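Local atomic coordinates of heme oxygenase (Chlamydomonas reinhardtii, PDB entry 4RAJ), a protein that probably catalyses the oxygen-dependent opening of the heme ring to biliverdin, as heme oxygenases do, and is seen here without heme. Residues Lys123-His128 against Gly219-Ile224; Leu141-Thr146 against Leu211-Ala216. All blocks are in the same frame, centred on the assembly; numbering follows the deposited sequence.

Interaction 1. Residues Lys123-His128 against Gly219-Ile224; sequences KDYEAH and GHNNAI
Tyr125 and His220 form an offset stack between two helices that run nearly antiparallel, at 152°. Their ring planes differ by 6°, and the centroids lie 4.4 Å apart. The histidine slides toward the rim of the phenol ring: His220 CG sits 3.5 Å from Tyr125 CD1. His220 CB adds a CH-pi contact over the same face, 3.7 Å from the centroid of the Tyr125 ring. CG of Tyr125 stands anti to the backbone N (chi1 -166°), which sends the ring to the other helix. At the edge of that ring, Ile224 CD1 packs 3.8 Å from Tyr125 CD2. Tyr125 OH bonds to His143 ND1 and Gln147 NE2. A leucine here would probably leave the His220 ring without its flat partner and deprive His143 and Gln147 of that hydroxyl. The side of Asp124 and His128 is looser. The His128 ring is nearly parallel to that of His220 but displaced, with little face contact, and its NE2 bonds to Glu213. Asp124 is exposed and bonds to Gln120. Asn221 OD1 also bonds to Gln147, and Asn221 ND2 to a polyether, probably from the crystallisation liquor. Helix 50-76 packs against the contact, with Val63 on Tyr125 and Cys59 on Ile224.

Interaction 2. Residues Leu141-Thr146 against Leu211-Ala216; sequences LAHVYT and LSEHLA
Two buried histidine hydrogen bonds, His143 to Glu213 and His214 to Thr146, tie helix 140-151 to helix 204-227 in the all-helical heme oxygenase fold. In the first, His143 NE2 donates to Glu213 OE1 at 2.6 Å, with an N-H...O angle of 164°. The oxygen lies in the plane of the imidazole and receives the bond on its anti lone pair. Ring and carboxylate are nearly coplanar. The Glu213 chain is bent at chi2, which brings the carboxylate to the ring edge. Glu213 CB packs separately, 3.5 Å from His143 NE2. His143 ND1 and Glu213 OE1 have further partners on helix 120-135, the second probably a hydrogen bond as well. The His143 ring is thus held at both nitrogens, which probably fixes its rotation.

The second bond runs from His214 ND1 to Thr146 OG1, at 2.8 Å. The hydroxyl is tilted 22° from the imidazole plane. It in turn donates to Ala142 O, 3.0 Å from Thr146 OG1, one turn back. Ala142 O also accepts from Thr146 N, on the opposite face of its carbonyl plane. This chains His214 to the backbone of the other helix. His214 NE2 bonds to Ser28.

Between the two bonds the helices come close, crossing at -46°. Ala142 CB meets Glu213 CB at 3.8 Å, and the small alanine suits an axis separation of 8.2 Å. Tyr145 CD2 lies 3.7 Å from His214 ND1, with the two rings oblique. The Tyr145 hydroxyl turns to Ser25. Thr146 also lines the pocket that holds the polyether. Helix 140-151 runs just ahead of a Ser-Gly-Gly sequence, consistent with its being the distal helix that lies over the heme in heme oxygenases.

Interactions 1 and 2 lie about 12 Å apart, centre to centre, and both use helix 204-227. Residues 211-216 come first on that helix and 219-224 follow. Their partners sit on helices 120-135 and 140-151, which are consecutive in the chain. The order is therefore 123-128, 141-146, 211-216, 219-224, and interaction 2 falls within the span of interaction 1. Two probable hydrogen bonds join the contacts directly: His128 NE2 to Glu213 OE1, and Tyr125 OH to His143 ND1, each 2.8 Å. The three helices thus share one polar network. Asn221 and Thr146, one from each contact, line the polyether pocket, which is probably where heme would lie.

Interaction 1. Residues Lys123-His128 against Gly219-Ile224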
ATOM      1  N   LYS A 123      13.790  -4.165   0.392  1.00 24.25           N
ATOM      2  CA  LYS A 123      14.143  -5.266   1.291  1.00 23.03           C
ATOM      3  C   LYS A 123      14.048  -4.845   2.754  1.00 24.70           C
ATOM      4  O   LYS A 123      13.588  -5.617   3.605  1.00 23.89           O
ATOM      5  CB  LYS A 123      15.548  -5.790   0.963  1.00 22.10           C
ATOM      6  CG  LYS A 123      15.599  -6.485  -0.401  1.00 24.19           C
ATOM      7  CD  LYS A 123      16.952  -7.135  -0.706  1.00 32.80           C
ATOM      8  CE  LYS A 123      18.006  -6.117  -1.068  1.00 41.48           C
ATOM      9  NZ  LYS A 123      19.281  -6.795  -1.444  1.00 53.00           N
ATOM     10  N   ASP A 124      14.458  -3.615   3.043  1.00 22.57           N
ATOM     11  CA  ASP A 124      14.368  -3.085   4.398  1.00 25.09           C
ATOM     12  C   ASP A 124      12.911  -2.998   4.873  1.00 23.42           C
ATOM     13  O   ASP A 124      12.610  -3.291   6.024  1.00 25.42           O
ATOM     14  CB  ASP A 124      15.038  -1.699   4.483  1.00 24.34           C
ATOM     15  CG  ASP A 124      16.574  -1.772   4.401  1.00 33.20           C
ATOM     16  OD1 ASP A 124      17.150  -2.863   4.575  1.00 30.41           O
ATOM     17  OD2 ASP A 124      17.203  -0.724   4.155  1.00 37.46           O
ATOM     18  N   TYR A 125      12.004  -2.581   3.994  1.00 20.83           N
ATOM     19  CA  TYR A 125      10.597  -2.479   4.377  1.00 20.70           C
ATOM     20  C   TYR A 125      10.012  -3.874   4.550  1.00 20.36           C
ATOM     21  O   TYR A 125       9.278  -4.129   5.510  1.00 20.22           O
ATOM     22  CB  TYR A 125       9.804  -1.677   3.328  1.00 16.10           C
ATOM     23  CG  TYR A 125       8.419  -1.218   3.775  1.00 17.78           C
ATOM     24  CD1 TYR A 125       8.048  -1.206   5.119  1.00 19.36           C
ATOM     25  CD2 TYR A 125       7.488  -0.794   2.839  1.00 18.45           C
ATOM     26  CE1 TYR A 125       6.772  -0.785   5.518  1.00 22.63           C
ATOM     27  CE2 TYR A 125       6.219  -0.376   3.221  1.00 20.62           C
ATOM     28  CZ  TYR A 125       5.864  -0.368   4.556  1.00 23.03           C
ATOM     29  OH  TYR A 125       4.594   0.058   4.897  1.00 16.99           O
ATOM     30  N   GLU A 126      10.342  -4.781   3.627  1.00 19.47           N
ATOM     31  CA  GLU A 126       9.901  -6.174   3.754  1.00 23.41           C
ATOM     32  C   GLU A 126      10.311  -6.780   5.099  1.00 25.74           C
ATOM     33  O   GLU A 126       9.523  -7.469   5.751  1.00 23.76           O
ATOM     34  CB  GLU A 126      10.474  -7.020   2.626  1.00 21.86           C
ATOM     35  CG  GLU A 126       9.859  -6.763   1.252  1.00 19.31           C
ATOM     36  CD  GLU A 126      10.539  -7.598   0.186  1.00 31.64           C
ATOM     37  OE1 GLU A 126      11.773  -7.771   0.279  1.00 34.27           O
ATOM     38  OE2 GLU A 126       9.844  -8.101  -0.718  1.00 29.28           O
ATOM     39  N   ALA A 127      11.547  -6.518   5.500  1.00 22.23           N
ATOM     40  CA  ALA A 127      12.084  -7.033   6.757  1.00 22.50           C
ATOM     41  C   ALA A 127      11.359  -6.417   7.942  1.00 27.07           C
ATOM     42  O   ALA A 127      11.024  -7.108   8.911  1.00 26.73           O
ATOM     43  CB  ALA A 127      13.575  -6.758   6.840  1.00 24.78           C
ATOM     44  N   HIS A 128      11.095  -5.118   7.848  1.00 24.61           N
ATOM     45  CA  HIS A 128      10.408  -4.402   8.913  1.00 26.52           C
ATOM     46  C   HIS A 128       8.993  -4.932   9.119  1.00 29.83           C
ATOM     47  O   HIS A 128       8.560  -5.146  10.250  1.00 25.26           O
ATOM     48  CB  HIS A 128      10.361  -2.905   8.613  1.00 28.35           C
ATOM     49  CG  HIS A 128       9.700  -2.105   9.689  1.00 25.00           C
ATOM     50  ND1 HIS A 128      10.198  -2.036  10.972  1.00 27.11           N
ATOM     51  CD2 HIS A 128       8.575  -1.355   9.681  1.00 25.90           C
ATOM     52  CE1 HIS A 128       9.411  -1.270  11.707  1.00 30.70           C
ATOM     53  NE2 HIS A 128       8.422  -0.840  10.946  1.00 28.86           N
ATOM     54  N   GLY A 219       7.885   7.083   4.843  1.00 20.25           N
ATOM     55  CA  GLY A 219       9.330   7.087   4.707  1.00 21.98           C
ATOM     56  C   GLY A 219       9.834   5.937   3.853  1.00 20.59           C
ATOM     57  O   GLY A 219      10.683   6.130   2.963  1.00 21.93           O
ATOM     58  N   HIS A 220       9.312   4.741   4.123  1.00 18.73           N
ATOM     59  CA  HIS A 220       9.689   3.561   3.357  1.00 20.22           C
ATOM     60  C   HIS A 220       9.274   3.714   1.896  1.00 18.31           C
ATOM     61  O   HIS A 220      10.039   3.392   0.984  1.00 20.36           O
ATOM     62  CB  HIS A 220       9.062   2.308   3.965  1.00 20.26           C
ATOM     63  CG  HIS A 220       9.766   1.814   5.193  1.00 23.99           C
ATOM     64  ND1 HIS A 220      11.017   1.235   5.148  1.00 25.38           N
ATOM     65  CD2 HIS A 220       9.391   1.803   6.496  1.00 24.77           C
ATOM     66  CE1 HIS A 220      11.386   0.898   6.373  1.00 26.21           C
ATOM     67  NE2 HIS A 220      10.415   1.227   7.209  1.00 26.68           N
ATOM     68  N   ASN A 221       8.035   4.165   1.678  1.00 19.33           N
ATOM     69  CA  ASN A 221       7.522   4.328   0.328  1.00 21.10           C
ATOM     70  C   ASN A 221       8.384   5.297  -0.450  1.00 22.25           C
ATOM     71  O   ASN A 221       8.714   5.059  -1.604  1.00 17.53           O
ATOM     72  CB  ASN A 221       6.068   4.820   0.343  1.00 20.10           C
ATOM     73  CG  ASN A 221       5.082   3.702   0.587  1.00 25.30           C
ATOM     74  OD1 ASN A 221       5.468   2.598   0.954  1.00 23.01           O
ATOM     75  ND2 ASN A 221       3.799   3.984   0.387  1.00 24.88           N
ATOM     76  N   ASN A 222       8.768   6.392   0.190  1.00 20.76           N
ATOM     77  CA  ASN A 222       9.570   7.395  -0.519  1.00 21.57           C
ATOM     78  C   ASN A 222      10.937   6.835  -0.906  1.00 21.69           C
ATOM     79  O   ASN A 222      11.431   7.079  -2.004  1.00 20.74           O
ATOM     80  CB  ASN A 222       9.710   8.656   0.333  1.00 22.13           C
ATOM     81  CG  ASN A 222       8.419   9.443   0.404  1.00 28.78           C
ATOM     82  OD1 ASN A 222       7.420   9.077  -0.230  1.00 25.68           O
ATOM     83  ND2 ASN A 222       8.418  10.517   1.184  1.00 30.25           N
ATOM     84  N   ALA A 223      11.515   6.047  -0.006  1.00 19.37           N
ATOM     85  CA  ALA A 223      12.804   5.409  -0.239  1.00 25.22           C
ATOM     86  C   ALA A 223      12.730   4.442  -1.409  1.00 19.07           C
ATOM     87  O   ALA A 223      13.631   4.387  -2.244  1.00 21.38           O
ATOM     88  CB  ALA A 223      13.261   4.683   1.021  1.00 24.78           C
ATOM     89  N   ILE A 224      11.648   3.677  -1.460  1.00 20.53           N
ATOM     90  CA  ILE A 224      11.435   2.689  -2.519  1.00 16.83           C
ATOM     91  C   ILE A 224      11.240   3.380  -3.875  1.00 22.31           C
ATOM     92  O   ILE A 224      11.813   2.975  -4.894  1.00 17.37           O
ATOM     93  CB  ILE A 224      10.244   1.797  -2.169  1.00 18.66           C
ATOM     94  CG1 ILE A 224      10.596   0.952  -0.933  1.00 21.54           C
ATOM     95  CG2 ILE A 224       9.850   0.899  -3.330  1.00 16.89           C
ATOM     96  CD1 ILE A 224       9.410   0.217  -0.310  1.00 18.90           C
TER

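Interaction 2. Residues Leu141-Thr146 against Leu211-Ala216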
ATOM      1  N   LEU A 141      -1.484  -2.440  11.589  1.00 20.94           N
ATOM      2  CA  LEU A 141      -2.724  -1.741  11.257  1.00 19.80           C
ATOM      3  C   LEU A 141      -2.464  -0.291  10.870  1.00 22.95           C
ATOM      4  O   LEU A 141      -3.225   0.291  10.094  1.00 21.92           O
ATOM      5  CB  LEU A 141      -3.724  -1.828  12.426  1.00 22.91           C
ATOM      6  CG  LEU A 141      -4.248  -3.221  12.802  1.00 24.63           C
ATOM      7  CD1 LEU A 141      -4.992  -3.159  14.138  1.00 26.10           C
ATOM      8  CD2 LEU A 141      -5.163  -3.798  11.728  1.00 23.81           C
ATOM      9  N   ALA A 142      -1.367   0.283  11.375  1.00 18.28           N
ATOM     10  CA  ALA A 142      -0.949   1.612  10.971  1.00 20.43           C
ATOM     11  C   ALA A 142      -0.491   1.597   9.528  1.00 23.04           C
ATOM     12  O   ALA A 142      -0.679   2.576   8.804  1.00 23.41           O
ATOM     13  CB  ALA A 142       0.177   2.133  11.885  1.00 23.01           C
ATOM     14  N   HIS A 143       0.113   0.492   9.103  1.00 17.78           N
ATOM     15  CA  HIS A 143       0.535   0.403   7.716  1.00 17.01           C
ATOM     16  C   HIS A 143      -0.614   0.112   6.762  1.00 19.05           C
ATOM     17  O   HIS A 143      -0.582   0.541   5.604  1.00 21.98           O
ATOM     18  CB  HIS A 143       1.644  -0.629   7.527  1.00 22.15           C
ATOM     19  CG  HIS A 143       2.910  -0.287   8.243  1.00 31.21           C
ATOM     20  ND1 HIS A 143       4.133  -0.308   7.612  1.00 38.14           N
ATOM     21  CD2 HIS A 143       3.169  -0.074   9.554  1.00 38.09           C
ATOM     22  CE1 HIS A 143       5.075   0.019   8.477  1.00 37.57           C
ATOM     23  NE2 HIS A 143       4.520   0.143   9.669  1.00 27.82           N
ATOM     24  N   VAL A 144      -1.615  -0.606   7.242  1.00 18.86           N
ATOM     25  CA  VAL A 144      -2.854  -0.750   6.490  1.00 19.39           C
ATOM     26  C   VAL A 144      -3.483   0.622   6.286  1.00 26.54           C
ATOM     27  O   VAL A 144      -3.915   0.962   5.185  1.00 23.25           O
ATOM     28  CB  VAL A 144      -3.857  -1.665   7.217  1.00 24.80           C
ATOM     29  CG1 VAL A 144      -5.217  -1.660   6.496  1.00 21.25           C
ATOM     30  CG2 VAL A 144      -3.305  -3.074   7.316  1.00 20.45           C
ATOM     31  N   TYR A 145      -3.516   1.416   7.356  1.00 22.43           N
ATOM     32  CA  TYR A 145      -4.140   2.735   7.300  1.00 26.23           C
ATOM     33  C   TYR A 145      -3.496   3.588   6.211  1.00 23.61           C
ATOM     34  O   TYR A 145      -4.191   4.239   5.419  1.00 25.54           O
ATOM     35  CB  TYR A 145      -4.057   3.445   8.669  1.00 24.59           C
ATOM     36  CG  TYR A 145      -4.632   4.844   8.641  1.00 26.66           C
ATOM     37  CD1 TYR A 145      -5.991   5.048   8.443  1.00 36.03           C
ATOM     38  CD2 TYR A 145      -3.825   5.961   8.827  1.00 29.53           C
ATOM     39  CE1 TYR A 145      -6.533   6.325   8.410  1.00 37.41           C
ATOM     40  CE2 TYR A 145      -4.362   7.249   8.803  1.00 32.99           C
ATOM     41  CZ  TYR A 145      -5.720   7.421   8.593  1.00 36.66           C
ATOM     42  OH  TYR A 145      -6.273   8.685   8.562  1.00 36.92           O
ATOM     43  N   THR A 146      -2.170   3.530   6.146  1.00 18.32           N
ATOM     44  CA  THR A 146      -1.382   4.305   5.200  1.00 19.67           C
ATOM     45  C   THR A 146      -1.437   3.787   3.764  1.00 22.33           C
ATOM     46  O   THR A 146      -1.655   4.556   2.831  1.00 23.96           O
ATOM     47  CB  THR A 146       0.095   4.331   5.617  1.00 22.53           C
ATOM     48  OG1 THR A 146       0.202   4.738   6.996  1.00 29.50           O
ATOM     49  CG2 THR A 146       0.890   5.287   4.731  1.00 24.64           C
ATOM     50  N   LEU A 211       1.249   6.126  15.403  1.00 21.27           N
ATOM     51  CA  LEU A 211       1.674   7.370  14.755  1.00 26.38           C
ATOM     52  C   LEU A 211       3.039   7.174  14.097  1.00 29.19           C
ATOM     53  O   LEU A 211       3.220   7.508  12.927  1.00 24.12           O
ATOM     54  CB  LEU A 211       1.725   8.534  15.767  1.00 23.83           C
ATOM     55  CG  LEU A 211       2.284   9.873  15.261  1.00 25.48           C
ATOM     56  CD1 LEU A 211       1.671  10.189  13.916  1.00 35.36           C
ATOM     57  CD2 LEU A 211       1.986  10.997  16.242  1.00 32.10           C
ATOM     58  N   SER A 212       3.994   6.634  14.851  1.00 22.09           N
ATOM     59  CA  SER A 212       5.338   6.452  14.327  1.00 24.21           C
ATOM     60  C   SER A 212       5.343   5.526  13.116  1.00 23.98           C
ATOM     61  O   SER A 212       6.049   5.777  12.155  1.00 21.80           O
ATOM     62  CB  SER A 212       6.270   5.908  15.403  1.00 29.95           C
ATOM     63  OG  SER A 212       6.485   6.880  16.405  1.00 28.61           O
ATOM     64  N   GLU A 213       4.555   4.459  13.161  1.00 23.16           N
ATOM     65  CA  GLU A 213       4.564   3.501  12.070  1.00 22.67           C
ATOM     66  C   GLU A 213       3.886   4.071  10.822  1.00 28.82           C
ATOM     67  O   GLU A 213       4.283   3.749   9.710  1.00 23.30           O
ATOM     68  CB  GLU A 213       3.907   2.191  12.502  1.00 19.69           C
ATOM     69  CG  GLU A 213       4.794   1.396  13.466  1.00 25.86           C
ATOM     70  CD  GLU A 213       6.139   1.026  12.861  1.00 30.64           C
ATOM     71  OE1 GLU A 213       6.185   0.635  11.668  1.00 26.57           O
ATOM     72  OE2 GLU A 213       7.158   1.132  13.579  1.00 31.55           O
ATOM     73  N   HIS A 214       2.874   4.914  11.023  1.00 27.66           N
ATOM     74  CA  HIS A 214       2.209   5.658   9.942  1.00 27.02           C
ATOM     75  C   HIS A 214       3.242   6.527   9.192  1.00 27.18           C
ATOM     76  O   HIS A 214       3.320   6.501   7.968  1.00 22.30           O
ATOM     77  CB  HIS A 214       1.073   6.506  10.542  1.00 25.23           C
ATOM     78  CG  HIS A 214       0.406   7.451   9.586  1.00 30.39           C
ATOM     79  ND1 HIS A 214      -0.293   7.029   8.476  1.00 28.36           N
ATOM     80  CD2 HIS A 214       0.291   8.802   9.614  1.00 28.44           C
ATOM     81  CE1 HIS A 214      -0.802   8.080   7.853  1.00 25.45           C
ATOM     82  NE2 HIS A 214      -0.451   9.169   8.516  1.00 28.36           N
ATOM     83  N   LEU A 215       4.047   7.282   9.936  1.00 21.88           N
ATOM     84  CA  LEU A 215       5.086   8.103   9.317  1.00 21.43           C
ATOM     85  C   LEU A 215       6.120   7.221   8.620  1.00 21.15           C
ATOM     86  O   LEU A 215       6.647   7.576   7.563  1.00 26.27           O
ATOM     87  CB  LEU A 215       5.770   8.991  10.369  1.00 24.10           C
ATOM     88  CG  LEU A 215       4.867  10.006  11.060  1.00 27.54           C
ATOM     89  CD1 LEU A 215       5.647  10.710  12.176  1.00 22.31           C
ATOM     90  CD2 LEU A 215       4.323  11.011  10.052  1.00 27.28           C
ATOM     91  N   ALA A 216       6.423   6.072   9.226  1.00 24.66           N
ATOM     92  CA  ALA A 216       7.451   5.179   8.685  1.00 25.97           C
ATOM     93  C   ALA A 216       7.027   4.624   7.330  1.00 24.90           C
ATOM     94  O   ALA A 216       7.869   4.406   6.456  1.00 23.53           O
ATOM     95  CB  ALA A 216       7.749   4.028   9.649  1.00 21.17           C
TER